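Local coordinates for 177aa long conserved hypothetical protein (ST1454) (Sulfolobus tokodaii, PDB 1WOZ) that probably transfers an adenosyl group from ATP to cob(I)alamin, as expected of a PduO-type corrinoid adenosyltransferase, at residues Leu31-Leu34 with Asn35-Gly39; Val116-Ser119 with Val120-Val124. All blocks are in the same frame, centred on the assembly; numbering follows the deposited sequence.

Interaction 1: residues Leu31-Leu34 with Asn35-Gly39. With POG ((20S)-2,5,8,11,14,17-hexamethyl-3,6,9,12,15,18-hexaoxahenicosane-1,20-diol), chain B.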
loop_
_atom_site.group_PDB
_atom_site.type_symbol
_atom_site.label_atom_id
_atom_site.label_comp_id
_atom_site.label_asym_id
_atom_site.label_seq_id
_atom_site.Cartn_x
_atom_site.Cartn_y
_atom_site.Cartn_z
ATOM N N LEU A 31 -4.854 10.216 -4.816
ATOM C CA LEU A 31 -4.889 11.170 -3.715
ATOM C C LEU A 31 -5.586 10.549 -2.515
ATOM O O LEU A 31 -5.157 10.725 -1.380
ATOM C CB LEU A 31 -5.610 12.460 -4.136
ATOM C CG LEU A 31 -4.737 13.265 -5.099
ATOM C CD1 LEU A 31 -5.569 14.363 -5.737
ATOM C CD2 LEU A 31 -3.527 13.855 -4.356
ATOM N N ASP A 32 -6.674 9.826 -2.769
ATOM C CA ASP A 32 -7.412 9.166 -1.685
ATOM C C ASP A 32 -6.539 8.077 -1.016
ATOM O O ASP A 32 -6.517 7.949 0.215
ATOM C CB ASP A 32 -8.714 8.561 -2.244
ATOM C CG ASP A 32 -9.503 7.773 -1.198
ATOM O OD1 ASP A 32 -9.628 8.230 -0.048
ATOM O OD2 ASP A 32 -10.016 6.691 -1.537
ATOM N N GLU A 33 -5.828 7.293 -1.822
ATOM C CA GLU A 33 -4.969 6.258 -1.253
ATOM C C GLU A 33 -3.917 6.926 -0.360
ATOM O O GLU A 33 -3.675 6.502 0.768
ATOM C CB GLU A 33 -4.310 5.423 -2.369
ATOM C CG GLU A 33 -3.468 4.272 -1.793
ATOM C CD GLU A 33 -2.844 3.352 -2.844
ATOM O OE1 GLU A 33 -3.135 3.500 -4.043
ATOM O OE2 GLU A 33 -2.063 2.453 -2.456
ATOM N N LEU A 34 -3.284 7.984 -0.853
ATOM C CA LEU A 34 -2.302 8.696 -0.030
ATOM C C LEU A 34 -2.967 9.246 1.248
ATOM O O LEU A 34 -2.445 9.095 2.359
ATOM C CB LEU A 34 -1.677 9.851 -0.832
ATOM C CG LEU A 34 -0.818 10.853 -0.028
ATOM C CD1 LEU A 34 0.384 10.140 0.618
ATOM C CD2 LEU A 34 -0.300 11.959 -0.975
ATOM N N ASN A 35 -4.134 9.861 1.089
ATOM C CA ASN A 35 -4.853 10.442 2.221
ATOM C C ASN A 35 -5.169 9.374 3.281
ATOM O O ASN A 35 -5.115 9.634 4.492
ATOM C CB ASN A 35 -6.154 11.100 1.700
ATOM C CG ASN A 35 -6.599 12.293 2.546
ATOM O OD1 ASN A 35 -5.874 12.766 3.417
ATOM N ND2 ASN A 35 -7.800 12.781 2.279
ATOM N N SER A 36 -5.499 8.164 2.823
ATOM C CA SER A 36 -5.831 7.078 3.740
ATOM C C SER A 36 -4.581 6.611 4.484
ATOM O O SER A 36 -4.641 6.364 5.696
ATOM C CB SER A 36 -6.503 5.928 2.982
ATOM O OG SER A 36 -7.726 6.391 2.388
ATOM N N PHE A 37 -3.445 6.488 3.789
ATOM C CA PHE A 37 -2.214 6.125 4.519
ATOM C C PHE A 37 -1.866 7.225 5.544
ATOM O O PHE A 37 -1.377 6.940 6.649
ATOM C CB PHE A 37 -1.034 5.905 3.551
ATOM C CG PHE A 37 -0.974 4.499 2.974
ATOM C CD1 PHE A 37 -0.482 3.440 3.733
ATOM C CD2 PHE A 37 -1.469 4.234 1.696
ATOM C CE1 PHE A 37 -0.488 2.122 3.228
ATOM C CE2 PHE A 37 -1.493 2.928 1.173
ATOM C CZ PHE A 37 -1.001 1.860 1.941
ATOM N N ILE A 38 -2.104 8.484 5.189
ATOM C CA ILE A 38 -1.818 9.554 6.148
ATOM C C ILE A 38 -2.721 9.388 7.381
ATOM O O ILE A 38 -2.269 9.545 8.514
ATOM C CB ILE A 38 -2.025 10.953 5.526
ATOM C CG1 ILE A 38 -0.849 11.267 4.596
ATOM C CG2 ILE A 38 -2.070 12.025 6.632
ATOM C CD1 ILE A 38 -1.064 12.475 3.666
ATOM N N GLY A 39 -3.993 9.052 7.148
ATOM C CA GLY A 39 -4.918 8.842 8.245
ATOM C C GLY A 39 -4.390 7.713 9.121
ATOM O O GLY A 39 -4.482 7.791 10.351
HETATM O OH POG B . -10.414 11.874 -1.957
HETATM C C2 POG B . -9.379 12.746 -2.422
HETATM C C1 POG B . -8.482 13.207 -1.331
HETATM C C3 POG B . -10.016 13.885 -3.051
HETATM O O2 POG B . -11.204 13.489 -3.741
HETATM C C5 POG B . -12.115 14.603 -3.801
HETATM O O HOH W 1 -9.553 10.870 0.747
#
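The Phe-37 ring meets Glu-33 at its edge: Glu-33 CG sits in the ring plane, 3.8 Å from CE2, and Glu-33 O lies near that plane too, 3.3 Å from CD2. The two side chains run side by side in the same direction, with the carboxylate turned 34° from the ring. CG of Glu-33 is anti to its backbone N (chi1 -177°) and the chain stays extended, which carries OE2 past the ring to Arg-123 of the same chain and Arg-123 of the second subunit, both salt bridges. Phe-37 also packs on Phe-37 of the third subunit.

Both residues belong to helix 23-44, part of the helical bundle of this adenosyltransferase fold. Nearer the ligand, Asp-32 O takes two donors from Ser-36, N at 2.8 Å and OG at 2.9 Å, arriving from opposite faces of the carbonyl plane. A water donates to Asp-32 OD1, accepts from Asn-35 ND2 at 3.0 Å, and is hydrogen-bonded to the POG hydroxyl OH. Arg-118 of the second subunit forms a salt bridge with the same OD1. Leu-34 CG approaches Ile-38 CD1 at 4.0 Å, one turn along.

Interaction 2: residues Val116-Ser119 with Val120-Val124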
loop_
_atom_site.group_PDB
_atom_site.type_symbol
_atom_site.label_atom_id
_atom_site.label_comp_id
_atom_site.label_asym_id
_atom_site.label_seq_id
_atom_site.Cartn_x
_atom_site.Cartn_y
_atom_site.Cartn_z
ATOM N N VAL A 116 6.362 4.533 4.863
ATOM C CA VAL A 116 5.455 3.903 3.908
ATOM C C VAL A 116 4.608 5.008 3.254
ATOM O O VAL A 116 4.416 5.038 2.032
ATOM C CB VAL A 116 4.501 2.897 4.604
ATOM C CG1 VAL A 116 3.329 2.569 3.673
ATOM C CG2 VAL A 116 5.269 1.618 4.993
ATOM N N THR A 117 4.108 5.914 4.085
ATOM C CA THR A 117 3.280 7.017 3.612
ATOM C C THR A 117 4.098 7.886 2.644
ATOM O O THR A 117 3.604 8.303 1.589
ATOM C CB THR A 117 2.771 7.822 4.829
ATOM O OG1 THR A 117 2.059 6.922 5.690
ATOM C CG2 THR A 117 1.817 8.940 4.405
ATOM N N ARG A 118 5.366 8.112 2.987
ATOM C CA ARG A 118 6.271 8.880 2.138
ATOM C C ARG A 118 6.436 8.213 0.744
ATOM O O ARG A 118 6.397 8.873 -0.311
ATOM C CB ARG A 118 7.631 8.988 2.862
ATOM C CG ARG A 118 8.792 9.640 2.078
ATOM C CD ARG A 118 10.169 9.340 2.771
ATOM N NE ARG A 118 10.431 7.894 2.793
ATOM C CZ ARG A 118 10.710 7.161 1.721
ATOM N NH1 ARG A 118 10.807 7.733 0.516
ATOM N NH2 ARG A 118 10.790 5.835 1.833
ATOM N N SER A 119 6.618 6.904 0.727
ATOM C CA SER A 119 6.790 6.203 -0.554
ATOM C C SER A 119 5.508 6.236 -1.393
ATOM O O SER A 119 5.557 6.268 -2.634
ATOM C CB SER A 119 7.269 4.762 -0.320
ATOM O OG SER A 119 6.254 3.956 0.235
ATOM N N VAL A 120 4.355 6.267 -0.725
ATOM C CA VAL A 120 3.098 6.348 -1.472
ATOM C C VAL A 120 2.967 7.770 -2.038
ATOM O O VAL A 120 2.526 7.952 -3.180
ATOM C CB VAL A 120 1.894 5.973 -0.578
ATOM C CG1 VAL A 120 0.534 6.250 -1.322
ATOM C CG2 VAL A 120 1.988 4.478 -0.246
ATOM N N ALA A 121 3.375 8.774 -1.258
ATOM C CA ALA A 121 3.307 10.159 -1.740
ATOM C C ALA A 121 4.173 10.286 -3.010
ATOM O O ALA A 121 3.791 10.950 -3.982
ATOM C CB ALA A 121 3.800 11.120 -0.659
ATOM N N ARG A 122 5.338 9.638 -2.999
ATOM C CA ARG A 122 6.227 9.673 -4.152
ATOM C C ARG A 122 5.603 8.954 -5.349
ATOM O O ARG A 122 5.775 9.397 -6.498
ATOM C CB ARG A 122 7.612 9.100 -3.778
ATOM C CG ARG A 122 8.426 10.126 -2.960
ATOM C CD ARG A 122 9.808 9.618 -2.520
ATOM N NE ARG A 122 10.708 9.240 -3.616
ATOM C CZ ARG A 122 11.574 10.045 -4.242
ATOM N NH1 ARG A 122 11.690 11.322 -3.910
ATOM N NH2 ARG A 122 12.372 9.550 -5.186
ATOM N N ARG A 123 4.818 7.898 -5.100
ATOM C CA ARG A 123 4.160 7.202 -6.203
ATOM C C ARG A 123 3.083 8.123 -6.812
ATOM O O ARG A 123 2.937 8.198 -8.049
ATOM C CB ARG A 123 3.551 5.860 -5.740
ATOM C CG ARG A 123 2.390 5.350 -6.642
ATOM C CD ARG A 123 2.195 3.833 -6.580
ATOM N NE ARG A 123 2.003 3.297 -5.226
ATOM C CZ ARG A 123 0.829 3.201 -4.610
ATOM N NH1 ARG A 123 -0.268 3.626 -5.229
ATOM N NH2 ARG A 123 0.745 2.633 -3.402
ATOM N N VAL A 124 2.346 8.835 -5.960
ATOM C CA VAL A 124 1.325 9.770 -6.439
ATOM C C VAL A 124 2.011 10.905 -7.218
ATOM O O VAL A 124 1.512 11.339 -8.263
ATOM C CB VAL A 124 0.501 10.380 -5.262
ATOM C CG1 VAL A 124 -0.585 11.364 -5.818
ATOM C CG2 VAL A 124 -0.164 9.249 -4.459
#
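Arg-122 lies one helical turn beyond Arg-118 and runs alongside it, pointing the same way. Its CB stands 3.7 Å from Arg-118 O, and CG follows at 3.6 Å from the same oxygen, with CG anti to its own carbonyl carbon (chi1 -77°), which turns it back over the preceding turn. CD then reaches the edge of the Arg-118 guanidinium, near its plane, 3.7 Å from NH1. Beyond CD the chain bends at chi3, and NE comes to 4.4 Å from Arg-118 NH1; the guanidinium planes are 40° apart. The like charges are not in contact, and that of Arg-118 is probably offset by Asp-32 of the third subunit, which forms a salt bridge with NH2, while its NE is hydrogen-bonded to His-115 ND1.

One residue on from Arg-118, Ser-119 OG donates to Val-116 O at 2.8 Å, and Val-120 N reaches that oxygen at 3.0 Å. With OG between the backbone N and the carbonyl carbon (chi1 71°), the hydroxyl folds back to the carbonyl three residues earlier, so that Val-116 O accepts two bonds.

Helix 109-134 packs against both helix 23-44 and helix 140-163: Val-116, Thr-117 and Ala-121 touch the first, while Thr-117, Arg-118 and Arg-122 touch the second. Ser-119 packs on Asp-32 and Val-120 on Glu-33 of the third subunit.

In the fold
Interactions 1 and 2 sit on neighbouring helices, their centres 9 Å apart. Within the chain they meet through the salt bridge of Glu-33 OE2 with Arg-123 NH2 at 3.0 Å. Apolar packing joins them as well, with Ile-38 CG1 3.5 Å from Thr-117 CG2 and Leu-34 CD1 3.8 Å from Ala-121 CA. The same two surfaces also pair between subunits of the trimer: Asp-32 and Glu-33 form salt bridges with Arg-118 and Arg-123 of the second subunit. Asp-32 and Asn-35 of interaction 1, with Leu-61, line the POG pocket, and the side chain of Arg-118 in interaction 2 is about 7 Å from a bound POG.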